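Local coordinates for protein putative polysaccharide binding proteins (DUF1812) (Bacteroides thetaiotaomicron VPI-5482, PDB 3GF8) that is a putative lipid-anchored outer-membrane protein of the FimB/Mfa2 family, probably involved in anchoring or assembling fimbriae, at residues N168-N178 / R221-A231; L193-E201 / Y209-L217. One frame throughout, in Å; residues are numbered along the deposited sequence. Where two conformers were deposited one is given.

Overall arrangement
Following the chain from the N terminus, strand 170-176 comes first and pairs antiparallel with strand 224-229, so that interaction 1 closes a loop of 42 intervening residues. Interaction 2 is nested inside that loop: strand 199-201 pairs with 209-214 after only seven intervening residues, and Phe195 packs on the same strand. The two contacts touch, with centres about 9 Å apart. Strand 193-195 lies beside 170-176, on the side away from 224-229, in a five-stranded mixed sheet, whereas the 199-201/209-214 hairpin pairs with strand 139-158 of another sheet. Residues 193-201 therefore pass from one sheet to the other. Ile174 and Phe195 are neighbours within the first sheet, and Met212 packs on Ile174 across the layers.

Interaction 1: residues N168-N178 / R221-A231; sequences NDYDYEIIESN and RKTRLVLTEKA
Strands 170-176 and 224-229 run antiparallel, their axes 4.4 Å apart at closest, and paired backbone bonds link Asp171 with Thr228, Glu173 with Val226 and, more weakly in one direction, Ile175 with Arg224. On the face carrying Tyr172, Ile174, Leu225 and Leu227, the last three pack on strand 139-158; here CD2 of Tyr172 meets CG of Leu227 at 3.7 Å. On the opposite face, Ile175 reaches CD1 to CG2 of Val226 (3.5 Å) and lays the same methyl over one face of the Arg224 guanidinium, whose NH1 forms a salt bridge with Asp238. A water on this face is hydrogen-bonded to OE2 of Glu173, O of Val226 and OG1 of Thr228. At the end of strand 170-176, Glu176 sends CG anti to its backbone N (chi1 -169°) and bends at chi2, bringing its carboxylate to residues 221-223. OE1 of Glu176 accepts from OG1 of Thr223 at 2.6 Å, on the anti side. OE2 of Glu176 forms a salt bridge with NH1 of Arg221 at 2.8 Å, met from above the carboxylate plane, while N of Ser177 reaches it from the other face. NH1 of Arg221 also donates to OG of Ser177 at 2.8 Å. Bonds to both oxygens would resist rotation of this buried carboxylate, and the arginine probably favours its ionised form.

Interaction 2: residues L193-E201 / Y209-L217; sequences LSFRPYYME and YVDMNTMRL
Phe195 is the tightly packed end of this contact, its ring lying across Thr214 with CB of Thr214 4.0 Å from the ring centroid and almost on the ring normal. Next to it, CD2 of Phe195 approaches O of Asn213, and CZ packs on CG of selenomethionine Met215. Replacing Phe195 by alanine is likely to open a gap over Thr214 and leave CG of Met215 without its apolar neighbour. Further along, CG of Pro197 rests on CB of Val210 at 3.8 Å. Tyr198 holds its CG between backbone N and carbonyl carbon (chi1 61°), which brings one ring face over O of Asp211. A water joins O of Arg196 to N of Asn213 where the backbones diverge. The far end is more open to solvent: Tyr199 and Tyr209 meet obliquely, their planes at 44°, and CB of Glu201 sits over a face of the Tyr209 ring. The Tyr199 hydroxyl OH donates to OE1 of Glu201 at 2.7 Å, tying the two outer side chains together. N of Tyr198 bonds to O of Asp211 at 2.9 Å, and N of Tyr199 reaches the same oxygen weakly, so two residues face one: a classic beta bulge in an antiparallel beta hairpin.

Interaction 1: residues N168-N178 / R221-A231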
loop_
_atom_site.group_PDB
_atom_site.type_symbol
_atom_site.label_atom_id
_atom_site.label_comp_id
_atom_site.label_asym_id
_atom_site.label_seq_id
_atom_site.Cartn_x
_atom_site.Cartn_y
_atom_site.Cartn_z
ATOM N N ASN A 168 -6.680 -24.563 8.003
ATOM C CA ASN A 168 -8.066 -24.144 8.313
ATOM C C ASN A 168 -8.420 -24.197 9.801
ATOM O O ASN A 168 -9.535 -23.836 10.171
ATOM C CB ASN A 168 -9.125 -24.850 7.452
ATOM C CG ASN A 168 -8.626 -26.140 6.872
ATOM O OD1 ASN A 168 -8.284 -26.219 5.656
ATOM N ND2 ASN A 168 -8.537 -27.168 7.737
ATOM N N ASP A 169 -7.476 -24.583 10.666
ATOM C CA ASP A 169 -7.764 -24.544 12.113
ATOM C C ASP A 169 -7.797 -23.111 12.713
ATOM O O ASP A 169 -8.347 -22.891 13.799
ATOM C CB ASP A 169 -6.787 -25.457 12.860
ATOM C CG ASP A 169 -6.929 -26.947 12.459
ATOM O OD1 ASP A 169 -7.966 -27.347 11.894
ATOM O OD2 ASP A 169 -5.987 -27.725 12.710
ATOM N N TYR A 170 -7.266 -22.130 11.973
ATOM C CA TYR A 170 -7.019 -20.788 12.524
ATOM C C TYR A 170 -7.662 -19.642 11.759
ATOM O O TYR A 170 -7.922 -19.758 10.577
ATOM C CB TYR A 170 -5.515 -20.577 12.545
ATOM C CG TYR A 170 -4.867 -21.734 13.197
ATOM C CD1 TYR A 170 -4.791 -21.799 14.579
ATOM C CD2 TYR A 170 -4.394 -22.811 12.446
ATOM C CE1 TYR A 170 -4.236 -22.882 15.203
ATOM C CE2 TYR A 170 -3.821 -23.881 13.058
ATOM C CZ TYR A 170 -3.758 -23.916 14.453
ATOM O OH TYR A 170 -3.204 -24.983 15.106
ATOM N N ASP A 171 -7.888 -18.542 12.454
ATOM C CA ASP A 171 -8.110 -17.253 11.829
ATOM C C ASP A 171 -6.822 -16.409 11.760
ATOM O O ASP A 171 -5.913 -16.551 12.603
ATOM C CB ASP A 171 -9.129 -16.460 12.617
ATOM C CG ASP A 171 -10.499 -17.083 12.591
ATOM O OD1 ASP A 171 -10.819 -17.832 11.613
ATOM O OD2 ASP A 171 -11.235 -16.816 13.576
ATOM N N TYR A 172 -6.805 -15.498 10.787
ATOM C CA TYR A 172 -5.626 -14.737 10.398
ATOM C C TYR A 172 -5.977 -13.286 10.312
ATOM O O TYR A 172 -6.963 -12.926 9.644
ATOM C CB TYR A 172 -5.167 -15.174 9.030
ATOM C CG TYR A 172 -4.975 -16.647 8.921
ATOM C CD1 TYR A 172 -6.060 -17.495 8.679
ATOM C CD2 TYR A 172 -3.718 -17.209 9.110
ATOM C CE1 TYR A 172 -5.878 -18.880 8.603
ATOM C CE2 TYR A 172 -3.522 -18.544 8.985
ATOM C CZ TYR A 172 -4.624 -19.390 8.767
ATOM O OH TYR A 172 -4.420 -20.745 8.681
ATOM N N GLU A 173 -5.152 -12.465 10.966
ATOM C CA GLU A 173 -5.296 -11.038 10.953
ATOM C C GLU A 173 -3.971 -10.290 10.802
ATOM O O GLU A 173 -2.948 -10.681 11.376
ATOM C CB GLU A 173 -5.884 -10.555 12.289
ATOM C CG GLU A 173 -7.150 -11.213 12.758
ATOM C CD GLU A 173 -7.486 -10.725 14.156
ATOM O OE1 GLU A 173 -8.051 -9.606 14.295
ATOM O OE2 GLU A 173 -7.136 -11.445 15.114
ATOM N N ILE A 174 -4.030 -9.192 10.059
ATOM C CA ILE A 174 -3.014 -8.157 10.079
ATOM C C ILE A 174 -3.731 -6.997 10.786
ATOM O O ILE A 174 -4.851 -6.643 10.391
ATOM C CB ILE A 174 -2.555 -7.785 8.650
ATOM C CG1 ILE A 174 -1.794 -8.981 8.027
ATOM C CG2 ILE A 174 -1.696 -6.533 8.671
ATOM C CD1 ILE A 174 -1.219 -8.760 6.641
ATOM N N ILE A 175 -3.119 -6.458 11.845
ATOM C CA ILE A 175 -3.754 -5.455 12.714
ATOM C C ILE A 175 -2.963 -4.154 12.664
ATOM O O ILE A 175 -1.801 -4.129 12.945
ATOM C CB ILE A 175 -3.894 -5.963 14.175
ATOM C CG1 ILE A 175 -4.763 -7.226 14.182
ATOM C CG2 ILE A 175 -4.481 -4.840 15.102
ATOM C CD1 ILE A 175 -4.718 -8.086 15.459
ATOM N N GLU A 176 -3.599 -3.087 12.229
ATOM C CA GLU A 176 -2.953 -1.800 12.153
ATOM C C GLU A 176 -4.015 -0.726 11.968
ATOM O O GLU A 176 -5.105 -1.007 11.477
ATOM C CB GLU A 176 -1.968 -1.781 10.995
ATOM C CG GLU A 176 -1.046 -0.576 10.983
ATOM C CD GLU A 176 -0.355 -0.372 12.308
ATOM O OE1 GLU A 176 0.616 -1.092 12.599
ATOM O OE2 GLU A 176 -0.820 0.504 13.062
ATOM N N SER A 177 -3.688 0.496 12.377
ATOM C CA SER A 177 -4.556 1.648 12.206
ATOM C C SER A 177 -3.983 2.534 11.087
ATOM O O SER A 177 -3.731 3.729 11.250
ATOM C CB SER A 177 -4.675 2.402 13.531
ATOM O OG SER A 177 -3.409 2.837 13.947
ATOM N N ASN A 178 -3.755 1.892 9.951
ATOM C CA ASN A 178 -3.160 2.509 8.781
ATOM C C ASN A 178 -4.180 2.844 7.712
ATOM O O ASN A 178 -3.806 3.030 6.575
ATOM C CB ASN A 178 -2.046 1.608 8.187
ATOM C CG ASN A 178 -2.519 0.210 7.809
ATOM O OD1 ASN A 178 -3.620 -0.219 8.140
ATOM N ND2 ASN A 178 -1.659 -0.521 7.113
ATOM N N ARG A 221 6.038 1.608 12.510
ATOM C CA ARG A 221 4.874 0.925 13.101
ATOM C C ARG A 221 5.188 -0.486 13.558
ATOM O O ARG A 221 6.240 -1.026 13.219
ATOM C CB ARG A 221 3.704 0.915 12.113
ATOM C CG ARG A 221 3.092 2.299 11.929
ATOM C CD ARG A 221 1.945 2.499 12.812
ATOM N NE ARG A 221 1.454 3.881 12.783
ATOM C CZ ARG A 221 0.173 4.242 12.884
ATOM N NH1 ARG A 221 -0.807 3.346 12.941
ATOM N NH2 ARG A 221 -0.149 5.523 12.876
ATOM N N LYS A 222 4.281 -1.085 14.335
ATOM C CA LYS A 222 4.478 -2.440 14.839
ATOM C C LYS A 222 3.362 -3.357 14.386
ATOM O O LYS A 222 2.890 -4.211 15.154
ATOM C CB LYS A 222 4.575 -2.453 16.359
ATOM C CG LYS A 222 5.809 -1.736 16.941
ATOM C CD LYS A 222 5.621 -1.553 18.434
ATOM C CE LYS A 222 6.939 -1.344 19.184
ATOM N NZ LYS A 222 7.419 0.062 19.050
ATOM N N THR A 223 2.995 -3.209 13.112
ATOM C CA THR A 223 1.921 -3.963 12.473
ATOM C C THR A 223 2.032 -5.436 12.767
ATOM O O THR A 223 3.070 -6.054 12.570
ATOM C CB THR A 223 1.968 -3.735 10.959
ATOM O OG1 THR A 223 1.888 -2.324 10.720
ATOM C CG2 THR A 223 0.821 -4.480 10.253
ATOM N N ARG A 224 0.945 -5.998 13.247
ATOM C CA ARG A 224 0.950 -7.352 13.769
ATOM C C ARG A 224 0.358 -8.367 12.833
ATOM O O ARG A 224 -0.662 -8.080 12.224
ATOM C CB ARG A 224 0.098 -7.404 15.047
ATOM C CG ARG A 224 0.727 -6.676 16.232
ATOM C CD ARG A 224 0.206 -7.245 17.527
ATOM N NE ARG A 224 -1.120 -6.742 17.807
ATOM C CZ ARG A 224 -2.073 -7.378 18.484
ATOM N NH1 ARG A 224 -1.907 -8.605 18.949
ATOM N NH2 ARG A 224 -3.238 -6.765 18.670
ATOM N N LEU A 225 0.949 -9.576 12.786
ATOM C CA LEU A 225 0.290 -10.738 12.192
ATOM C C LEU A 225 -0.110 -11.614 13.368
ATOM O O LEU A 225 0.740 -12.011 14.170
ATOM C CB LEU A 225 1.208 -11.500 11.232
ATOM C CG LEU A 225 0.714 -12.872 10.736
ATOM C CD1 LEU A 225 -0.560 -12.723 9.857
ATOM C CD2 LEU A 225 1.806 -13.640 9.969
ATOM N N VAL A 226 -1.403 -11.897 13.477
ATOM C CA VAL A 226 -1.972 -12.652 14.594
ATOM C C VAL A 226 -2.822 -13.809 14.072
ATOM O O VAL A 226 -3.736 -13.621 13.265
ATOM C CB VAL A 226 -2.883 -11.774 15.480
ATOM C CG1 VAL A 226 -3.403 -12.588 16.707
ATOM C CG2 VAL A 226 -2.162 -10.495 15.917
ATOM N N LEU A 227 -2.496 -15.008 14.539
ATOM C CA LEU A 227 -3.258 -16.211 14.284
ATOM C C LEU A 227 -3.993 -16.636 15.555
ATOM O O LEU A 227 -3.419 -16.649 16.643
ATOM C CB LEU A 227 -2.335 -17.339 13.811
ATOM C CG LEU A 227 -2.002 -17.383 12.329
ATOM C CD1 LEU A 227 -1.331 -16.093 11.794
ATOM C CD2 LEU A 227 -1.132 -18.582 12.082
ATOM N N THR A 228 -5.257 -17.022 15.398
ATOM C CA THR A 228 -6.106 -17.390 16.512
ATOM C C THR A 228 -6.742 -18.727 16.219
ATOM O O THR A 228 -7.234 -18.977 15.125
ATOM C CB THR A 228 -7.193 -16.333 16.775
ATOM O OG1 THR A 228 -6.571 -15.060 16.976
ATOM C CG2 THR A 228 -8.024 -16.692 18.039
ATOM N N GLU A 229 -6.685 -19.619 17.192
ATOM C CA GLU A 229 -7.211 -20.951 16.987
ATOM C C GLU A 229 -8.736 -20.915 16.984
ATOM O O GLU A 229 -9.354 -20.379 17.911
ATOM C CB GLU A 229 -6.723 -21.864 18.090
ATOM C CG GLU A 229 -6.979 -23.297 17.808
ATOM C CD GLU A 229 -6.525 -24.152 18.944
ATOM O OE1 GLU A 229 -6.989 -23.916 20.076
ATOM O OE2 GLU A 229 -5.697 -25.045 18.700
ATOM N N LYS A 230 -9.333 -21.454 15.928
ATOM C CA LYS A 230 -10.788 -21.424 15.826
ATOM C C LYS A 230 -11.372 -22.142 17.061
ATOM O O LYS A 230 -12.192 -21.572 17.798
ATOM C CB LYS A 230 -11.271 -22.087 14.532
ATOM C CG LYS A 230 -11.075 -21.293 13.257
ATOM C CD LYS A 230 -11.235 -22.224 12.051
ATOM C CE LYS A 230 -11.117 -21.499 10.719
ATOM N NZ LYS A 230 -11.047 -22.447 9.543
ATOM N N ALA A 231 -10.904 -23.368 17.306
ATOM C CA ALA A 231 -11.419 -24.180 18.422
ATOM C C ALA A 231 -11.427 -23.409 19.760
ATOM O O ALA A 231 -12.495 -23.101 20.298
ATOM C CB ALA A 231 -10.643 -25.496 18.546
HETATM O O HOH W 1 -3.436 -24.765 17.851
HETATM O O HOH W 2 -6.168 -13.939 14.513
HETATM O O HOH W 3 1.484 -0.681 15.039
HETATM O O HOH W 4 -3.059 5.832 12.886
#

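Interaction 2: residues L193-E201 / Y209-L217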
loop_
_atom_site.group_PDB
_atom_site.type_symbol
_atom_site.label_atom_id
_atom_site.label_comp_id
_atom_site.label_asym_id
_atom_site.label_seq_id
_atom_site.Cartn_x
_atom_site.Cartn_y
_atom_site.Cartn_z
ATOM N N LEU A 193 -7.677 -1.476 12.584
ATOM C CA LEU A 193 -8.394 -2.375 11.717
ATOM C C LEU A 193 -7.761 -3.781 11.772
ATOM O O LEU A 193 -6.550 -3.922 12.023
ATOM C CB LEU A 193 -8.387 -1.836 10.279
ATOM C CG LEU A 193 -8.919 -0.420 10.026
ATOM C CD1 LEU A 193 -8.790 -0.082 8.547
ATOM C CD2 LEU A 193 -10.373 -0.205 10.555
ATOM N N SER A 194 -8.617 -4.792 11.578
ATOM C CA SER A 194 -8.260 -6.206 11.437
ATOM C C SER A 194 -8.409 -6.613 9.967
ATOM O O SER A 194 -9.517 -6.756 9.453
ATOM C CB SER A 194 -9.173 -7.066 12.324
ATOM O OG SER A 194 -8.845 -8.459 12.265
ATOM N N PHE A 195 -7.284 -6.719 9.265
ATOM C CA PHE A 195 -7.308 -7.151 7.878
ATOM C C PHE A 195 -7.254 -8.648 7.893
ATOM O O PHE A 195 -6.378 -9.221 8.550
ATOM C CB PHE A 195 -6.119 -6.597 7.097
ATOM C CG PHE A 195 -6.102 -5.087 6.993
ATOM C CD1 PHE A 195 -5.575 -4.311 8.020
ATOM C CD2 PHE A 195 -6.605 -4.437 5.868
ATOM C CE1 PHE A 195 -5.548 -2.926 7.917
ATOM C CE2 PHE A 195 -6.577 -3.047 5.760
ATOM C CZ PHE A 195 -6.049 -2.294 6.789
ATOM N N ARG A 196 -8.174 -9.279 7.171
ATOM C CA ARG A 196 -8.299 -10.729 7.177
ATOM C C ARG A 196 -8.314 -11.277 5.786
ATOM O O ARG A 196 -8.548 -10.533 4.876
ATOM C CB ARG A 196 -9.602 -11.104 7.852
ATOM C CG ARG A 196 -9.590 -10.644 9.265
ATOM C CD ARG A 196 -10.788 -11.069 10.053
ATOM N NE ARG A 196 -10.646 -10.483 11.374
ATOM C CZ ARG A 196 -11.417 -10.763 12.412
ATOM N NH1 ARG A 196 -12.366 -11.653 12.297
ATOM N NH2 ARG A 196 -11.211 -10.172 13.587
ATOM N N PRO A 197 -8.086 -12.584 5.622
ATOM C CA PRO A 197 -7.935 -13.107 4.260
ATOM C C PRO A 197 -9.093 -12.814 3.328
ATOM O O PRO A 197 -10.245 -12.899 3.728
ATOM C CB PRO A 197 -7.786 -14.603 4.475
ATOM C CG PRO A 197 -7.112 -14.698 5.837
ATOM C CD PRO A 197 -7.748 -13.600 6.640
ATOM N N TYR A 198 -8.779 -12.445 2.095
ATOM C CA TYR A 198 -9.787 -12.405 1.068
ATOM C C TYR A 198 -9.791 -13.695 0.258
ATOM O O TYR A 198 -10.730 -13.953 -0.483
ATOM C CB TYR A 198 -9.662 -11.134 0.202
ATOM C CG TYR A 198 -8.353 -10.993 -0.530
ATOM C CD1 TYR A 198 -8.121 -11.714 -1.687
ATOM C CD2 TYR A 198 -7.346 -10.158 -0.056
ATOM C CE1 TYR A 198 -6.918 -11.618 -2.369
ATOM C CE2 TYR A 198 -6.152 -10.046 -0.728
ATOM C CZ TYR A 198 -5.946 -10.774 -1.901
ATOM O OH TYR A 198 -4.751 -10.722 -2.591
ATOM N N TYR A 199 -8.757 -14.517 0.399
ATOM C CA TYR A 199 -8.716 -15.822 -0.295
ATOM C C TYR A 199 -7.870 -16.778 0.491
ATOM O O TYR A 199 -6.913 -16.371 1.120
ATOM C CB TYR A 199 -8.146 -15.678 -1.684
ATOM C CG TYR A 199 -7.996 -16.969 -2.408
ATOM C CD1 TYR A 199 -9.064 -17.529 -3.083
ATOM C CD2 TYR A 199 -6.763 -17.618 -2.463
ATOM C CE1 TYR A 199 -8.937 -18.699 -3.721
ATOM C CE2 TYR A 199 -6.620 -18.785 -3.131
ATOM C CZ TYR A 199 -7.727 -19.317 -3.759
ATOM O OH TYR A 199 -7.628 -20.472 -4.425
HETATM N N MSE A 200 -8.264 -18.038 0.488
HETATM C CA MSE A 200 -7.599 -19.065 1.261
HETATM C C MSE A 200 -7.577 -20.289 0.372
HETATM O O MSE A 200 -8.511 -20.508 -0.399
HETATM C CB MSE A 200 -8.367 -19.335 2.565
HETATM C CG MSE A 200 -8.373 -18.155 3.552
HETATM SE SE MSE A 200 -9.751 -18.254 4.933
HETATM C CE MSE A 200 -11.231 -18.581 3.676
ATOM N N GLU A 201 -6.526 -21.063 0.476
ATOM C CA GLU A 201 -6.404 -22.246 -0.330
ATOM C C GLU A 201 -5.632 -23.286 0.461
ATOM O O GLU A 201 -4.535 -23.014 0.866
ATOM C CB GLU A 201 -5.643 -21.882 -1.588
ATOM C CG GLU A 201 -5.022 -23.091 -2.234
ATOM C CD GLU A 201 -4.974 -23.017 -3.730
ATOM O OE1 GLU A 201 -5.380 -21.993 -4.346
ATOM O OE2 GLU A 201 -4.531 -24.031 -4.287
ATOM N N TYR A 209 -2.141 -21.665 1.481
ATOM C CA TYR A 209 -1.821 -20.301 1.833
ATOM C C TYR A 209 -3.088 -19.436 2.062
ATOM O O TYR A 209 -4.166 -19.838 1.692
ATOM C CB TYR A 209 -0.943 -19.719 0.728
ATOM C CG TYR A 209 -1.611 -19.606 -0.641
ATOM C CD1 TYR A 209 -2.367 -18.483 -0.982
ATOM C CD2 TYR A 209 -1.462 -20.602 -1.599
ATOM C CE1 TYR A 209 -2.973 -18.367 -2.235
ATOM C CE2 TYR A 209 -2.068 -20.495 -2.860
ATOM C CZ TYR A 209 -2.811 -19.375 -3.164
ATOM O OH TYR A 209 -3.384 -19.253 -4.387
ATOM N N VAL A 210 -2.937 -18.257 2.666
ATOM C CA VAL A 210 -3.998 -17.234 2.703
ATOM C C VAL A 210 -3.498 -15.986 2.016
ATOM O O VAL A 210 -2.333 -15.612 2.182
ATOM C CB VAL A 210 -4.407 -16.853 4.160
ATOM C CG1 VAL A 210 -5.070 -18.025 4.877
ATOM C CG2 VAL A 210 -3.251 -16.412 4.952
ATOM N N ASP A 211 -4.352 -15.331 1.236
ATOM C CA ASP A 211 -3.997 -14.048 0.660
ATOM C C ASP A 211 -4.724 -12.978 1.391
ATOM O O ASP A 211 -5.955 -13.034 1.528
ATOM C CB ASP A 211 -4.384 -13.915 -0.807
ATOM C CG ASP A 211 -3.495 -14.721 -1.736
ATOM O OD1 ASP A 211 -2.408 -15.135 -1.300
ATOM O OD2 ASP A 211 -3.899 -14.939 -2.915
HETATM N N MSE A 212 -3.955 -11.977 1.799
HETATM C CA MSE A 212 -4.433 -10.815 2.544
HETATM C C MSE A 212 -3.930 -9.550 1.902
HETATM O O MSE A 212 -2.957 -9.580 1.144
HETATM C CB MSE A 212 -3.835 -10.881 3.943
HETATM C CG MSE A 212 -4.060 -12.262 4.582
HETATM SE SE MSE A 212 -3.497 -12.388 6.439
HETATM C CE MSE A 212 -4.770 -11.342 7.226
ATOM N N ASN A 213 -4.532 -8.422 2.247
ATOM C CA ASN A 213 -3.920 -7.127 1.932
ATOM C C ASN A 213 -4.082 -6.061 3.020
ATOM O O ASN A 213 -4.972 -6.121 3.832
ATOM C CB ASN A 213 -4.309 -6.575 0.536
ATOM C CG ASN A 213 -5.810 -6.350 0.317
ATOM O OD1 ASN A 213 -6.213 -5.924 -0.785
ATOM N ND2 ASN A 213 -6.632 -6.668 1.291
ATOM N N THR A 214 -3.197 -5.082 3.033
ATOM C CA THR A 214 -3.355 -4.015 3.995
ATOM C C THR A 214 -2.968 -2.695 3.357
ATOM O O THR A 214 -2.571 -2.645 2.199
ATOM C CB THR A 214 -2.521 -4.276 5.284
ATOM O OG1 THR A 214 -2.875 -3.306 6.275
ATOM C CG2 THR A 214 -0.998 -4.231 4.981
HETATM N N MSE A 215 -3.086 -1.623 4.129
HETATM C CA MSE A 215 -2.665 -0.301 3.669
HETATM C C MSE A 215 -1.140 -0.207 3.965
HETATM O O MSE A 215 -0.485 -1.235 4.013
HETATM C CB MSE A 215 -3.545 0.746 4.353
HETATM C CG MSE A 215 -5.020 0.608 3.922
HETATM SE SE MSE A 215 -5.330 1.514 2.264
HETATM C CE MSE A 215 -5.224 3.294 3.055
ATOM N N ARG A 216 -0.587 0.989 4.167
ATOM C CA ARG A 216 0.856 1.201 4.137
ATOM C C ARG A 216 1.555 0.443 5.222
ATOM O O ARG A 216 1.053 0.393 6.371
ATOM C CB ARG A 216 1.192 2.675 4.309
ATOM C CG ARG A 216 0.666 3.554 3.162
ATOM C CD ARG A 216 1.301 4.918 3.199
ATOM N NE ARG A 216 2.701 4.831 2.813
ATOM C CZ ARG A 216 3.655 5.688 3.175
ATOM N NH1 ARG A 216 3.400 6.705 3.983
ATOM N NH2 ARG A 216 4.884 5.521 2.744
ATOM N N LEU A 217 2.675 -0.192 4.849
ATOM C CA LEU A 217 3.605 -0.762 5.834
ATOM C C LEU A 217 4.658 0.293 6.176
ATOM O O LEU A 217 5.384 0.742 5.311
ATOM C CB LEU A 217 4.244 -2.060 5.316
ATOM C CG LEU A 217 3.212 -3.176 5.058
ATOM C CD1 LEU A 217 3.756 -4.247 4.133
ATOM C CD2 LEU A 217 2.714 -3.768 6.384
HETATM O O HOH W 5 -6.837 -8.610 3.900
#